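PDB 3KH8: MaoC-like dehydratase from Phytophthora Capsici, which probably catalyses the reversible hydration of enoyl-CoA thioesters, as a double hot dog lyase related to the hydratase 2 part of peroxisomal multifunctional enzymes. Local coordinates for residues L124-L136 against D270-S282. Residues are numbered along the deposited sequence; the frame is centred on the assembly and turned at random.
Sequences LHGEQSVEILRPL and DVARFKSIRVRFS
His-125 turns CG away from its own backbone N (chi1 -170°) while Phe-281 turns CG away from its carbonyl carbon (chi1 -54°), and the two rings meet at one end of an antiparallel strand pair. This pair, 124-132 with 274-281, runs nearly antiparallel and is consistent with a double hot dog chain, strand 124-132 belonging to the hydratase 2-like half and strand 274-281 to the MaoC-like half. The ring contact is oblique, with planes 47° apart; Phe-281 CE2 lies over one face of the imidazole, displaced toward its rim, and approaches His-125 CE1 to 3.6 Å. Phe-281 CE2 and CZ also rest against CB of Gln-128, whose bent chain places OE1 at the imidazole edge for a weak bond from His-125 NE2.

Six backbone hydrogen bonds establish the register. The hydrogen-bonded pairs Gln-128 with Val-279 and Val-130 with Ile-277 point into the buried side, where Ile-277 CG2 packs on Val-130 CB at 3.8 Å and helix 251-266 covers both Gln-128 and Ile-277. On the other face are the non-hydrogen-bonded pairs Glu-127 with Arg-280, Ser-129 with Arg-278, and Glu-131 with Ser-276. Glu-127 CG touches Arg-280 CB at 3.9 Å, but their charged ends diverge; the extended Arg-278 likewise leaves the pair, for Ala-198 O and a salt bridge with Glu-321. Beyond the strands, Pro-135 CG reaches Ala-272 CA at 3.9 Å.

At the Phe-281 end, the backbone bond to Gly-126 is short: Phe-281 N lies 2.8 Å from Gly-126 O, above the carbonyl plane. The same carbonyl also accepts a hydrogen bond from a water, whose oxygen lies 3.0 Å from Gly-126 O.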
ATOM      1  N   LEU A 124     -12.588 -12.193  20.350  1.00 40.93           N
ATOM      2  CA  LEU A 124     -11.911 -12.428  19.077  1.00 38.88           C
ATOM      3  C   LEU A 124     -12.878 -12.364  17.900  1.00 37.04           C
ATOM      4  O   LEU A 124     -14.068 -12.660  18.044  1.00 36.81           O
ATOM      5  CB  LEU A 124     -11.110 -13.748  19.081  1.00 39.14           C
ATOM      6  CG  LEU A 124     -11.664 -15.176  19.279  1.00 39.77           C
ATOM      7  CD1 LEU A 124     -12.299 -15.407  20.651  1.00 40.39           C
ATOM      8  CD2 LEU A 124     -12.601 -15.636  18.154  1.00 39.98           C
ATOM      9  N   HIS A 125     -12.360 -11.956  16.745  1.00 34.75           N
ATOM     10  CA  HIS A 125     -13.133 -11.951  15.513  1.00 32.44           C
ATOM     11  C   HIS A 125     -13.246 -13.384  15.005  1.00 30.95           C
ATOM     12  O   HIS A 125     -12.299 -13.940  14.446  1.00 30.86           O
ATOM     13  CB  HIS A 125     -12.493 -11.024  14.474  1.00 32.36           C
ATOM     14  CG  HIS A 125     -13.346 -10.784  13.265  1.00 31.36           C
ATOM     15  ND1 HIS A 125     -12.822 -10.383  12.056  1.00 30.36           N
ATOM     16  CD2 HIS A 125     -14.683 -10.897  13.077  1.00 30.57           C
ATOM     17  CE1 HIS A 125     -13.800 -10.248  11.178  1.00 30.19           C
ATOM     18  NE2 HIS A 125     -14.939 -10.558  11.772  1.00 29.84           N
ATOM     19  N   GLY A 126     -14.415 -13.978  15.227  1.00 29.09           N
ATOM     20  CA  GLY A 126     -14.625 -15.396  14.976  1.00 26.86           C
ATOM     21  C   GLY A 126     -15.213 -15.736  13.624  1.00 25.37           C
ATOM     22  O   GLY A 126     -14.890 -16.779  13.057  1.00 24.94           O
ATOM     23  N   GLU A 127     -16.081 -14.860  13.113  1.00 23.76           N
ATOM     24  CA  GLU A 127     -16.839 -15.125  11.891  1.00 22.27           C
ATOM     25  C   GLU A 127     -17.002 -13.868  11.038  1.00 21.11           C
ATOM     26  O   GLU A 127     -17.075 -12.755  11.564  1.00 20.67           O
ATOM     27  CB  GLU A 127     -18.225 -15.688  12.231  1.00 22.39           C
ATOM     28  CG  GLU A 127     -18.209 -17.064  12.899  1.00 23.09           C
ATOM     29  CD  GLU A 127     -19.592 -17.598  13.242  1.00 24.95           C
ATOM     30  OE1 GLU A 127     -20.605 -16.943  12.913  1.00 25.47           O
ATOM     31  OE2 GLU A 127     -19.664 -18.689  13.848  1.00 25.86           O
ATOM     32  N   GLN A 128     -17.071 -14.057   9.722  1.00 19.76           N
ATOM     33  CA  GLN A 128     -17.361 -12.961   8.802  1.00 18.77           C
ATOM     34  C   GLN A 128     -18.219 -13.420   7.630  1.00 18.39           C
ATOM     35  O   GLN A 128     -17.946 -14.448   7.010  1.00 17.80           O
ATOM     36  CB  GLN A 128     -16.072 -12.314   8.279  1.00 18.56           C
ATOM     37  CG  GLN A 128     -16.305 -11.044   7.449  1.00 17.82           C
ATOM     38  CD  GLN A 128     -16.884  -9.911   8.279  1.00 16.89           C
ATOM     39  OE1 GLN A 128     -16.371  -9.593   9.349  1.00 16.60           O
ATOM     40  NE2 GLN A 128     -17.964  -9.310   7.796  1.00 16.57           N
ATOM     41  N   SER A 129     -19.251 -12.640   7.336  1.00 17.90           N
ATOM     42  CA  SER A 129     -20.089 -12.856   6.172  1.00 18.11           C
ATOM     43  C   SER A 129     -20.146 -11.576   5.347  1.00 18.20           C
ATOM     44  O   SER A 129     -20.255 -10.478   5.902  1.00 17.65           O
ATOM     45  CB  SER A 129     -21.499 -13.268   6.597  1.00 17.95           C
ATOM     46  OG  SER A 129     -22.342 -13.382   5.469  1.00 19.63           O
ATOM     47  N   VAL A 130     -20.054 -11.730   4.028  1.00 18.37           N
ATOM     48  CA  VAL A 130     -20.159 -10.616   3.091  1.00 18.89           C
ATOM     49  C   VAL A 130     -21.123 -10.987   1.973  1.00 19.23           C
ATOM     50  O   VAL A 130     -20.924 -11.985   1.278  1.00 19.52           O
ATOM     51  CB  VAL A 130     -18.780 -10.225   2.493  1.00 18.80           C
ATOM     52  CG1 VAL A 130     -18.922  -9.075   1.503  1.00 18.55           C
ATOM     53  CG2 VAL A 130     -17.806  -9.841   3.595  1.00 18.57           C
ATOM     54  N   GLU A 131     -22.175 -10.188   1.819  1.00 19.57           N
ATOM     55  CA  GLU A 131     -23.128 -10.358   0.735  1.00 20.33           C
ATOM     56  C   GLU A 131     -23.121  -9.118  -0.153  1.00 20.41           C
ATOM     57  O   GLU A 131     -23.366  -8.008   0.323  1.00 20.19           O
ATOM     58  CB  GLU A 131     -24.538 -10.613   1.281  1.00 20.67           C
ATOM     59  CG  GLU A 131     -25.548 -10.961   0.196  1.00 22.91           C
ATOM     60  CD  GLU A 131     -26.975 -11.084   0.708  1.00 26.41           C
ATOM     61  OE1 GLU A 131     -27.197 -11.009   1.941  1.00 27.75           O
ATOM     62  OE2 GLU A 131     -27.879 -11.261  -0.138  1.00 27.97           O
ATOM     63  N   ILE A 132     -22.839  -9.315  -1.440  1.00 20.69           N
ATOM     64  CA  ILE A 132     -22.730  -8.200  -2.378  1.00 21.14           C
ATOM     65  C   ILE A 132     -24.006  -8.076  -3.215  1.00 21.39           C
ATOM     66  O   ILE A 132     -24.314  -8.949  -4.030  1.00 21.41           O
ATOM     67  CB  ILE A 132     -21.479  -8.326  -3.293  1.00 21.09           C
ATOM     68  CG1 ILE A 132     -20.204  -8.567  -2.466  1.00 21.07           C
ATOM     69  CG2 ILE A 132     -21.334  -7.095  -4.203  1.00 21.23           C
ATOM     70  CD1 ILE A 132     -19.884  -7.462  -1.436  1.00 21.79           C
ATOM     71  N   LEU A 133     -24.742  -6.993  -2.989  1.00 21.63           N
ATOM     72  CA  LEU A 133     -25.949  -6.696  -3.758  1.00 22.14           C
ATOM     73  C   LEU A 133     -25.598  -6.028  -5.089  1.00 22.28           C
ATOM     74  O   LEU A 133     -26.185  -6.343  -6.123  1.00 22.40           O
ATOM     75  CB  LEU A 133     -26.912  -5.812  -2.950  1.00 22.38           C
ATOM     76  CG  LEU A 133     -27.652  -6.347  -1.709  1.00 23.08           C
ATOM     77  CD1 LEU A 133     -28.163  -7.778  -1.888  1.00 24.05           C
ATOM     78  CD2 LEU A 133     -26.825  -6.213  -0.422  1.00 23.48           C
ATOM     79  N   ARG A 134     -24.645  -5.098  -5.044  1.00 22.20           N
ATOM     80  CA  ARG A 134     -24.132  -4.415  -6.229  1.00 22.26           C
ATOM     81  C   ARG A 134     -22.640  -4.163  -6.030  1.00 21.45           C
ATOM     82  O   ARG A 134     -22.234  -3.745  -4.950  1.00 21.50           O
ATOM     83  CB  ARG A 134     -24.840  -3.071  -6.439  1.00 22.64           C
ATOM     84  CG  ARG A 134     -26.270  -3.166  -6.954  1.00 24.73           C
ATOM     85  CD  ARG A 134     -26.805  -1.810  -7.424  1.00 27.42           C
ATOM     86  NE  ARG A 134     -27.161  -0.922  -6.317  1.00 28.66           N
ATOM     87  CZ  ARG A 134     -26.584   0.253  -6.071  1.00 28.87           C
ATOM     88  NH1 ARG A 134     -25.610   0.704  -6.852  1.00 29.43           N
ATOM     89  NH2 ARG A 134     -26.988   0.984  -5.042  1.00 28.89           N
ATOM     90  N   PRO A 135     -21.821  -4.409  -7.068  1.00 21.05           N
ATOM     91  CA  PRO A 135     -20.392  -4.108  -6.943  1.00 20.79           C
ATOM     92  C   PRO A 135     -20.162  -2.611  -6.729  1.00 20.53           C
ATOM     93  O   PRO A 135     -20.979  -1.788  -7.154  1.00 19.98           O
ATOM     94  CB  PRO A 135     -19.816  -4.555  -8.293  1.00 20.93           C
ATOM     95  CG  PRO A 135     -20.829  -5.519  -8.846  1.00 21.16           C
ATOM     96  CD  PRO A 135     -22.146  -4.977  -8.388  1.00 20.87           C
ATOM     97  N   LEU A 136     -19.073  -2.272  -6.043  1.00 20.04           N
ATOM     98  CA  LEU A 136     -18.731  -0.878  -5.796  1.00 19.85           C
ATOM     99  C   LEU A 136     -18.325  -0.171  -7.083  1.00 19.86           C
ATOM    100  O   LEU A 136     -17.724  -0.781  -7.969  1.00 19.75           O
ATOM    101  CB  LEU A 136     -17.599  -0.774  -4.767  1.00 19.70           C
ATOM    102  CG  LEU A 136     -17.873  -1.249  -3.338  1.00 19.38           C
ATOM    103  CD1 LEU A 136     -16.570  -1.288  -2.550  1.00 19.23           C
ATOM    104  CD2 LEU A 136     -18.907  -0.370  -2.639  1.00 19.28           C
ATOM    105  N   ASP A 270     -15.178 -11.430 -13.858  1.00 19.53           N
ATOM    106  CA  ASP A 270     -16.330 -10.545 -13.683  1.00 19.72           C
ATOM    107  C   ASP A 270     -16.741 -10.433 -12.214  1.00 19.32           C
ATOM    108  O   ASP A 270     -17.291 -11.380 -11.642  1.00 19.53           O
ATOM    109  CB  ASP A 270     -17.501 -11.041 -14.546  1.00 19.88           C
ATOM    110  CG  ASP A 270     -18.730 -10.143 -14.459  1.00 21.49           C
ATOM    111  OD1 ASP A 270     -18.666  -9.057 -13.837  1.00 22.59           O
ATOM    112  OD2 ASP A 270     -19.773 -10.531 -15.030  1.00 23.53           O
ATOM    113  N   VAL A 271     -16.491  -9.268 -11.616  1.00 18.81           N
ATOM    114  CA  VAL A 271     -16.813  -9.038 -10.200  1.00 18.37           C
ATOM    115  C   VAL A 271     -18.310  -9.152  -9.891  1.00 18.41           C
ATOM    116  O   VAL A 271     -18.684  -9.490  -8.773  1.00 18.37           O
ATOM    117  CB  VAL A 271     -16.247  -7.687  -9.646  1.00 18.30           C
ATOM    118  CG1 VAL A 271     -14.726  -7.696  -9.657  1.00 17.28           C
ATOM    119  CG2 VAL A 271     -16.813  -6.470 -10.404  1.00 18.04           C
ATOM    120  N   ALA A 272     -19.158  -8.894 -10.888  1.00 18.42           N
ATOM    121  CA  ALA A 272     -20.607  -8.999 -10.701  1.00 18.34           C
ATOM    122  C   ALA A 272     -21.042 -10.436 -10.378  1.00 18.28           C
ATOM    123  O   ALA A 272     -22.119 -10.652  -9.824  1.00 18.60           O
ATOM    124  CB  ALA A 272     -21.358  -8.452 -11.923  1.00 18.33           C
ATOM    125  N   ARG A 273     -20.184 -11.403 -10.696  1.00 18.04           N
ATOM    126  CA  ARG A 273     -20.454 -12.816 -10.405  1.00 17.94           C
ATOM    127  C   ARG A 273     -20.160 -13.225  -8.951  1.00 17.75           C
ATOM    128  O   ARG A 273     -20.622 -14.269  -8.496  1.00 17.63           O
ATOM    129  CB  ARG A 273     -19.711 -13.718 -11.400  1.00 17.99           C
ATOM    130  CG  ARG A 273     -20.192 -13.543 -12.843  1.00 18.36           C
ATOM    131  CD  ARG A 273     -19.479 -14.469 -13.813  1.00 19.50           C
ATOM    132  NE  ARG A 273     -19.785 -15.874 -13.555  1.00 20.63           N
ATOM    133  CZ  ARG A 273     -19.165 -16.904 -14.126  1.00 21.43           C
ATOM    134  NH1 ARG A 273     -18.189 -16.705 -15.002  1.00 22.05           N
ATOM    135  NH2 ARG A 273     -19.526 -18.142 -13.816  1.00 20.82           N
ATOM    136  N   PHE A 274     -19.416 -12.390  -8.227  1.00 17.48           N
ATOM    137  CA  PHE A 274     -19.035 -12.646  -6.827  1.00 17.03           C
ATOM    138  C   PHE A 274     -20.194 -12.236  -5.909  1.00 17.13           C
ATOM    139  O   PHE A 274     -20.392 -11.047  -5.636  1.00 17.17           O
ATOM    140  CB  PHE A 274     -17.763 -11.836  -6.509  1.00 16.82           C
ATOM    141  CG  PHE A 274     -17.046 -12.235  -5.237  1.00 16.17           C
ATOM    142  CD1 PHE A 274     -15.769 -12.790  -5.298  1.00 15.50           C
ATOM    143  CD2 PHE A 274     -17.607 -11.992  -3.984  1.00 15.86           C
ATOM    144  CE1 PHE A 274     -15.068 -13.126  -4.127  1.00 15.02           C
ATOM    145  CE2 PHE A 274     -16.924 -12.329  -2.808  1.00 15.74           C
ATOM    146  CZ  PHE A 274     -15.651 -12.897  -2.881  1.00 15.31           C
ATOM    147  N   LYS A 275     -20.955 -13.215  -5.420  1.00 16.97           N
ATOM    148  CA  LYS A 275     -22.220 -12.906  -4.741  1.00 17.21           C
ATOM    149  C   LYS A 275     -22.166 -12.876  -3.215  1.00 16.79           C
ATOM    150  O   LYS A 275     -22.603 -11.901  -2.595  1.00 16.89           O
ATOM    151  CB  LYS A 275     -23.353 -13.820  -5.236  1.00 17.47           C
ATOM    152  CG  LYS A 275     -23.774 -13.553  -6.675  1.00 19.14           C
ATOM    153  CD  LYS A 275     -24.336 -12.140  -6.824  1.00 21.96           C
ATOM    154  CE  LYS A 275     -24.548 -11.776  -8.275  1.00 23.96           C
ATOM    155  NZ  LYS A 275     -24.801 -10.314  -8.447  1.00 25.61           N
ATOM    156  N   SER A 276     -21.650 -13.936  -2.606  1.00 16.41           N
ATOM    157  CA  SER A 276     -21.526 -13.964  -1.151  1.00 16.35           C
ATOM    158  C   SER A 276     -20.399 -14.868  -0.690  1.00 16.05           C
ATOM    159  O   SER A 276     -19.960 -15.760  -1.415  1.00 16.27           O
ATOM    160  CB  SER A 276     -22.845 -14.372  -0.478  1.00 16.26           C
ATOM    161  OG  SER A 276     -23.173 -15.716  -0.774  1.00 17.02           O
ATOM    162  N   ILE A 277     -19.941 -14.616   0.529  1.00 15.91           N
ATOM    163  CA  ILE A 277     -18.870 -15.376   1.143  1.00 15.65           C
ATOM    164  C   ILE A 277     -19.022 -15.298   2.660  1.00 15.56           C
ATOM    165  O   ILE A 277     -19.264 -14.221   3.213  1.00 15.37           O
ATOM    166  CB  ILE A 277     -17.463 -14.882   0.659  1.00 15.74           C
ATOM    167  CG1 ILE A 277     -16.336 -15.741   1.251  1.00 15.78           C
ATOM    168  CG2 ILE A 277     -17.271 -13.373   0.928  1.00 15.45           C
ATOM    169  CD1 ILE A 277     -15.009 -15.623   0.514  1.00 15.49           C
ATOM    170  N   ARG A 278     -18.927 -16.449   3.321  1.00 15.40           N
ATOM    171  CA  ARG A 278     -18.906 -16.497   4.783  1.00 15.34           C
ATOM    172  C   ARG A 278     -17.878 -17.506   5.282  1.00 15.45           C
ATOM    173  O   ARG A 278     -17.664 -18.551   4.660  1.00 15.29           O
ATOM    174  CB  ARG A 278     -20.297 -16.786   5.358  1.00 15.60           C
ATOM    175  CG  ARG A 278     -20.925 -18.112   4.926  1.00 15.95           C
ATOM    176  CD  ARG A 278     -22.257 -18.295   5.630  1.00 17.24           C
ATOM    177  NE  ARG A 278     -22.988 -19.475   5.174  1.00 17.42           N
ATOM    178  CZ  ARG A 278     -23.376 -20.473   5.964  1.00 17.66           C
ATOM    179  NH1 ARG A 278     -23.105 -20.450   7.267  1.00 17.76           N
ATOM    180  NH2 ARG A 278     -24.048 -21.494   5.451  1.00 17.95           N
ATOM    181  N   VAL A 279     -17.232 -17.181   6.397  1.00 15.39           N
ATOM    182  CA  VAL A 279     -16.129 -17.983   6.911  1.00 15.53           C
ATOM    183  C   VAL A 279     -16.130 -17.932   8.429  1.00 16.32           C
ATOM    184  O   VAL A 279     -16.807 -17.087   9.034  1.00 16.23           O
ATOM    185  CB  VAL A 279     -14.741 -17.456   6.415  1.00 15.34           C
ATOM    186  CG1 VAL A 279     -14.654 -17.433   4.889  1.00 14.42           C
ATOM    187  CG2 VAL A 279     -14.421 -16.068   7.000  1.00 14.72           C
ATOM    188  N   ARG A 280     -15.372 -18.834   9.042  1.00 16.73           N
ATOM    189  CA  ARG A 280     -14.951 -18.617  10.417  1.00 17.91           C
ATOM    190  C   ARG A 280     -13.434 -18.638  10.504  1.00 17.82           C
ATOM    191  O   ARG A 280     -12.765 -19.310   9.715  1.00 18.08           O
ATOM    192  CB  ARG A 280     -15.603 -19.606  11.395  1.00 18.30           C
ATOM    193  CG  ARG A 280     -15.057 -21.013  11.363  1.00 20.32           C
ATOM    194  CD  ARG A 280     -15.793 -21.913  12.362  1.00 22.32           C
ATOM    195  NE  ARG A 280     -15.630 -23.316  11.997  1.00 24.50           N
ATOM    196  CZ  ARG A 280     -16.458 -23.990  11.206  1.00 24.68           C
ATOM    197  NH1 ARG A 280     -17.538 -23.405  10.701  1.00 24.28           N
ATOM    198  NH2 ARG A 280     -16.211 -25.260  10.928  1.00 25.80           N
ATOM    199  N   PHE A 281     -12.895 -17.883  11.452  1.00 18.08           N
ATOM    200  CA  PHE A 281     -11.460 -17.832  11.660  1.00 18.57           C
ATOM    201  C   PHE A 281     -11.098 -18.809  12.764  1.00 18.83           C
ATOM    202  O   PHE A 281     -11.501 -18.643  13.919  1.00 19.24           O
ATOM    203  CB  PHE A 281     -11.019 -16.401  11.979  1.00 18.45           C
ATOM    204  CG  PHE A 281     -11.474 -15.399  10.956  1.00 18.71           C
ATOM    205  CD1 PHE A 281     -10.842 -15.313   9.716  1.00 18.39           C
ATOM    206  CD2 PHE A 281     -12.554 -14.560  11.215  1.00 19.37           C
ATOM    207  CE1 PHE A 281     -11.271 -14.398   8.754  1.00 18.97           C
ATOM    208  CE2 PHE A 281     -12.993 -13.638  10.254  1.00 19.58           C
ATOM    209  CZ  PHE A 281     -12.347 -13.559   9.024  1.00 19.16           C
ATOM    210  N   SER A 282     -10.343 -19.837  12.398  1.00 18.84           N
ATOM    211  CA  SER A 282     -10.160 -20.988  13.279  1.00 18.84           C
ATOM    212  C   SER A 282      -8.828 -20.982  14.020  1.00 18.86           C
ATOM    213  O   SER A 282      -8.745 -21.477  15.143  1.00 19.13           O
ATOM    214  CB  SER A 282     -10.364 -22.292  12.502  1.00 18.63           C
ATOM    215  OG  SER A 282      -9.714 -22.236  11.248  1.00 18.81           O
TER
HETATM  216  O   HOH W   1     -14.731 -19.130  14.878  1.00 30.05           O